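Local atomic coordinates of tRNA endonuclease VMS1 (Saccharomyces cerevisiae, PDB entry 5WHG), a protein that cleaves polypeptidyl-tRNAs downstream of the ribosome-associated quality control pathway, releasing incompletely synthesised polypeptides for degradation. Residues G215-L228 with Q244-R256. Residues are numbered along the deposited sequence; the frame is centred on the assembly and turned at random.
Sequences GGHFAGAIVSHQRL and QAVNFLEHKTFHR
Phe248 lays one ring face on Ala221, whose CB stands 3.5 Å from the ring centroid and 6° off the normal, a CH-pi contact, while Val223 meets the same ring at its edge, CB to Phe248 CE1 3.6 Å. With CG anti to its own carbonyl carbon (chi1 -82°), the ring swings back over strand 217-224. Replaced by an alanine, it would probably leave Ala221 CB and the flank of Val223 without their apolar cover and open a gap toward Leu210 and Lys355. On the other side of the sheet the Phe218 and Phe254 rings lie near parallel (21°) but displaced so far that they hardly overlap, Phe218 CD2 reaching Phe254 CZ near the rim of that ring; helix 292-302 packs against both.

Strand 247-255 is the outermost strand on this side of the mixed sheet of the VLRF1 domain, running antiparallel to 217-224. Gly220 and Lys252 exchange two near-straight backbone bonds (Gly220 N to Lys252 O 2.9 Å), and a classic beta bulge sets Leu249 and Glu250 both opposite Ile222, which donates from N to Glu250 O (3.0 Å). Beyond the bulge, one water links the buried Ser224 O and Asn247 N to Gln226 O, and Ser224 OG accepts from Gln226 N (2.8 Å) in an ST turn.

Solvent reaches the outer strand at Lys252 and Thr253, which point to opposite faces: Thr253 CG2 lies 3.5 Å from Ala219 CB, whereas the Lys252 chain extends off the partner strand.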
# COMPACT_ATOMS: atom_id res chain seq x y z
N GLY A 215 1.63 -19.69 9.57
CA GLY A 215 1.23 -21.08 9.39
C GLY A 215 1.80 -21.71 8.14
O GLY A 215 1.15 -22.56 7.53
N GLY A 216 3.00 -21.31 7.73
CA GLY A 216 3.64 -21.90 6.58
C GLY A 216 3.25 -21.27 5.27
O GLY A 216 3.84 -21.62 4.23
N HIS A 217 2.30 -20.33 5.28
CA HIS A 217 1.84 -19.61 4.10
C HIS A 217 2.49 -18.24 4.02
O HIS A 217 2.68 -17.55 5.04
CB HIS A 217 0.32 -19.43 4.09
CG HIS A 217 -0.45 -20.71 4.15
ND1 HIS A 217 -0.70 -21.48 3.03
CD2 HIS A 217 -1.04 -21.35 5.19
CE1 HIS A 217 -1.40 -22.54 3.39
NE2 HIS A 217 -1.63 -22.49 4.69
N PHE A 218 2.78 -17.82 2.79
CA PHE A 218 3.28 -16.49 2.49
C PHE A 218 2.48 -15.93 1.33
O PHE A 218 2.09 -16.67 0.42
CB PHE A 218 4.77 -16.54 2.14
CG PHE A 218 5.30 -15.26 1.61
CD1 PHE A 218 5.70 -14.23 2.48
CD2 PHE A 218 5.42 -15.05 0.23
CE1 PHE A 218 6.21 -13.02 1.98
CE2 PHE A 218 5.93 -13.83 -0.28
CZ PHE A 218 6.33 -12.82 0.61
N ALA A 219 2.21 -14.63 1.38
CA ALA A 219 1.77 -13.84 0.24
C ALA A 219 2.41 -12.46 0.32
O ALA A 219 2.35 -11.80 1.36
CB ALA A 219 0.25 -13.71 0.19
N GLY A 220 3.04 -12.02 -0.77
CA GLY A 220 3.56 -10.68 -0.87
C GLY A 220 3.14 -10.04 -2.18
O GLY A 220 2.83 -10.72 -3.16
N ALA A 221 3.13 -8.70 -2.18
CA ALA A 221 2.84 -7.96 -3.40
C ALA A 221 3.46 -6.58 -3.34
O ALA A 221 3.66 -6.01 -2.26
CB ALA A 221 1.33 -7.87 -3.64
N ILE A 222 3.81 -6.04 -4.51
CA ILE A 222 4.13 -4.62 -4.70
C ILE A 222 2.91 -3.98 -5.35
O ILE A 222 2.55 -4.33 -6.49
CB ILE A 222 5.39 -4.42 -5.55
CG1 ILE A 222 6.63 -5.09 -4.92
CG2 ILE A 222 5.66 -2.94 -5.76
CD1 ILE A 222 7.00 -4.61 -3.51
N VAL A 223 2.23 -3.08 -4.65
CA VAL A 223 0.97 -2.50 -5.12
C VAL A 223 1.23 -1.09 -5.63
O VAL A 223 1.91 -0.30 -4.97
CB VAL A 223 -0.11 -2.50 -4.02
CG1 VAL A 223 0.37 -1.72 -2.78
CG2 VAL A 223 -1.43 -1.92 -4.55
N SER A 224 0.70 -0.78 -6.81
CA SER A 224 0.73 0.59 -7.31
C SER A 224 -0.40 1.40 -6.68
O SER A 224 -1.52 0.91 -6.54
CB SER A 224 0.58 0.61 -8.82
OG SER A 224 -0.14 1.76 -9.23
N HIS A 225 -0.11 2.65 -6.34
CA HIS A 225 -1.16 3.52 -5.84
C HIS A 225 -2.15 3.93 -6.92
O HIS A 225 -3.24 4.41 -6.59
CB HIS A 225 -0.54 4.76 -5.18
CG HIS A 225 0.28 4.45 -3.96
ND1 HIS A 225 0.73 5.42 -3.10
CD2 HIS A 225 0.72 3.27 -3.46
CE1 HIS A 225 1.43 4.86 -2.13
NE2 HIS A 225 1.44 3.55 -2.32
N GLN A 226 -1.83 3.70 -8.20
CA GLN A 226 -2.77 4.01 -9.26
C GLN A 226 -3.78 2.88 -9.42
O GLN A 226 -3.41 1.71 -9.48
CB GLN A 226 -2.04 4.23 -10.58
CG GLN A 226 -2.90 4.88 -11.68
CD GLN A 226 -2.94 6.39 -11.55
OE1 GLN A 226 -2.69 6.95 -10.47
NE2 GLN A 226 -3.22 7.07 -12.65
N ARG A 227 -5.06 3.24 -9.53
CA ARG A 227 -6.14 2.28 -9.74
C ARG A 227 -6.30 1.94 -11.22
O ARG A 227 -5.54 2.39 -12.08
CB ARG A 227 -7.45 2.84 -9.19
CG ARG A 227 -7.70 2.57 -7.73
CD ARG A 227 -9.12 2.99 -7.38
NE ARG A 227 -9.46 4.27 -8.00
CZ ARG A 227 -10.67 4.82 -7.97
NH1 ARG A 227 -11.67 4.21 -7.34
NH2 ARG A 227 -10.88 5.99 -8.56
N LEU A 228 -7.31 1.14 -11.53
CA LEU A 228 -7.54 0.67 -12.90
C LEU A 228 -9.00 0.92 -13.29
O LEU A 228 -9.70 1.78 -12.73
CB LEU A 228 -7.16 -0.82 -13.02
CG LEU A 228 -5.73 -1.30 -12.70
CD1 LEU A 228 -5.59 -2.81 -12.91
CD2 LEU A 228 -4.64 -0.57 -13.49
N GLN A 244 -11.02 -5.40 -8.27
CA GLN A 244 -10.50 -5.57 -9.62
C GLN A 244 -9.64 -4.40 -10.08
O GLN A 244 -8.96 -4.53 -11.11
CB GLN A 244 -11.66 -5.78 -10.58
CG GLN A 244 -11.31 -6.66 -11.74
CD GLN A 244 -12.48 -6.89 -12.65
OE1 GLN A 244 -13.61 -6.51 -12.32
NE2 GLN A 244 -12.23 -7.52 -13.79
N ALA A 245 -9.63 -3.29 -9.36
CA ALA A 245 -8.87 -2.12 -9.75
C ALA A 245 -7.52 -2.03 -9.04
O ALA A 245 -6.74 -1.12 -9.33
CB ALA A 245 -9.69 -0.84 -9.49
N VAL A 246 -7.24 -2.94 -8.10
CA VAL A 246 -5.94 -2.97 -7.44
C VAL A 246 -4.89 -3.43 -8.44
O VAL A 246 -5.02 -4.50 -9.05
CB VAL A 246 -5.98 -3.91 -6.21
CG1 VAL A 246 -4.62 -3.92 -5.52
CG2 VAL A 246 -7.06 -3.50 -5.24
N ASN A 247 -3.84 -2.64 -8.60
CA ASN A 247 -2.78 -2.97 -9.55
C ASN A 247 -1.55 -3.49 -8.80
O ASN A 247 -0.80 -2.71 -8.20
CB ASN A 247 -2.43 -1.74 -10.39
CG ASN A 247 -1.42 -2.05 -11.45
OD1 ASN A 247 -1.09 -3.21 -11.70
ND2 ASN A 247 -0.94 -1.00 -12.10
N PHE A 248 -1.35 -4.81 -8.83
CA PHE A 248 -0.18 -5.44 -8.22
C PHE A 248 0.91 -5.54 -9.28
O PHE A 248 0.81 -6.35 -10.19
CB PHE A 248 -0.50 -6.82 -7.64
CG PHE A 248 -1.15 -6.80 -6.26
CD1 PHE A 248 -1.23 -5.63 -5.52
CD2 PHE A 248 -1.68 -7.97 -5.72
CE1 PHE A 248 -1.84 -5.62 -4.26
CE2 PHE A 248 -2.28 -7.98 -4.46
CZ PHE A 248 -2.37 -6.80 -3.73
N LEU A 249 1.94 -4.71 -9.15
CA LEU A 249 3.05 -4.75 -10.10
C LEU A 249 3.78 -6.07 -10.01
O LEU A 249 4.19 -6.63 -11.04
CB LEU A 249 3.99 -3.57 -9.85
CG LEU A 249 3.36 -2.17 -9.94
CD1 LEU A 249 4.40 -1.08 -9.89
CD2 LEU A 249 2.55 -2.04 -11.21
N GLU A 250 3.97 -6.59 -8.80
CA GLU A 250 4.43 -7.96 -8.60
C GLU A 250 3.60 -8.60 -7.50
O GLU A 250 3.00 -7.92 -6.66
CB GLU A 250 5.92 -8.01 -8.23
CG GLU A 250 6.84 -7.09 -9.02
CD GLU A 250 7.19 -7.58 -10.42
OE1 GLU A 250 6.71 -8.66 -10.82
OE2 GLU A 250 7.95 -6.87 -11.12
N HIS A 251 3.56 -9.93 -7.49
CA HIS A 251 2.87 -10.64 -6.42
C HIS A 251 3.37 -12.07 -6.42
O HIS A 251 3.60 -12.66 -7.48
CB HIS A 251 1.35 -10.62 -6.60
CG HIS A 251 0.89 -11.44 -7.76
ND1 HIS A 251 0.47 -12.75 -7.62
CD2 HIS A 251 0.83 -11.16 -9.08
CE1 HIS A 251 0.17 -13.23 -8.81
NE2 HIS A 251 0.37 -12.28 -9.71
N LYS A 252 3.53 -12.63 -5.22
CA LYS A 252 3.98 -14.01 -5.05
C LYS A 252 3.23 -14.62 -3.87
O LYS A 252 2.91 -13.91 -2.91
CB LYS A 252 5.49 -14.07 -4.81
CG LYS A 252 6.20 -15.22 -5.53
CD LYS A 252 6.67 -14.78 -6.93
CE LYS A 252 7.16 -15.96 -7.77
NZ LYS A 252 7.61 -15.56 -9.14
N THR A 253 2.90 -15.91 -3.98
CA THR A 253 2.42 -16.70 -2.84
C THR A 253 2.96 -18.11 -2.95
O THR A 253 2.83 -18.75 -4.00
CB THR A 253 0.88 -16.78 -2.76
OG1 THR A 253 0.38 -17.52 -3.88
CG2 THR A 253 0.25 -15.42 -2.81
N PHE A 254 3.55 -18.61 -1.86
CA PHE A 254 3.92 -20.02 -1.75
C PHE A 254 3.66 -20.51 -0.33
O PHE A 254 3.29 -19.74 0.57
CB PHE A 254 5.38 -20.23 -2.14
CG PHE A 254 6.31 -19.19 -1.61
CD1 PHE A 254 6.70 -19.19 -0.29
CD2 PHE A 254 6.82 -18.21 -2.45
CE1 PHE A 254 7.58 -18.22 0.19
CE2 PHE A 254 7.70 -17.24 -1.99
CZ PHE A 254 8.08 -17.25 -0.67
N HIS A 255 3.86 -21.82 -0.12
CA HIS A 255 3.66 -22.45 1.18
C HIS A 255 4.73 -23.50 1.44
O HIS A 255 5.16 -24.21 0.53
CB HIS A 255 2.28 -23.12 1.29
CG HIS A 255 2.21 -24.22 2.32
ND1 HIS A 255 1.99 -23.98 3.66
CD2 HIS A 255 2.31 -25.56 2.19
CE1 HIS A 255 1.97 -25.13 4.31
NE2 HIS A 255 2.17 -26.10 3.44
N ARG A 256 5.14 -23.62 2.71
CA ARG A 256 5.96 -24.73 3.18
C ARG A 256 5.47 -25.20 4.54
O ARG A 256 5.34 -24.38 5.46
CB ARG A 256 7.43 -24.36 3.30
CG ARG A 256 8.26 -24.54 2.06
CD ARG A 256 9.73 -24.54 2.43
NE ARG A 256 10.56 -24.10 1.32
CZ ARG A 256 10.81 -24.83 0.24
NH1 ARG A 256 10.29 -26.04 0.12
NH2 ARG A 256 11.57 -24.33 -0.73
O HOH W 1 -3.48 -0.31 -7.72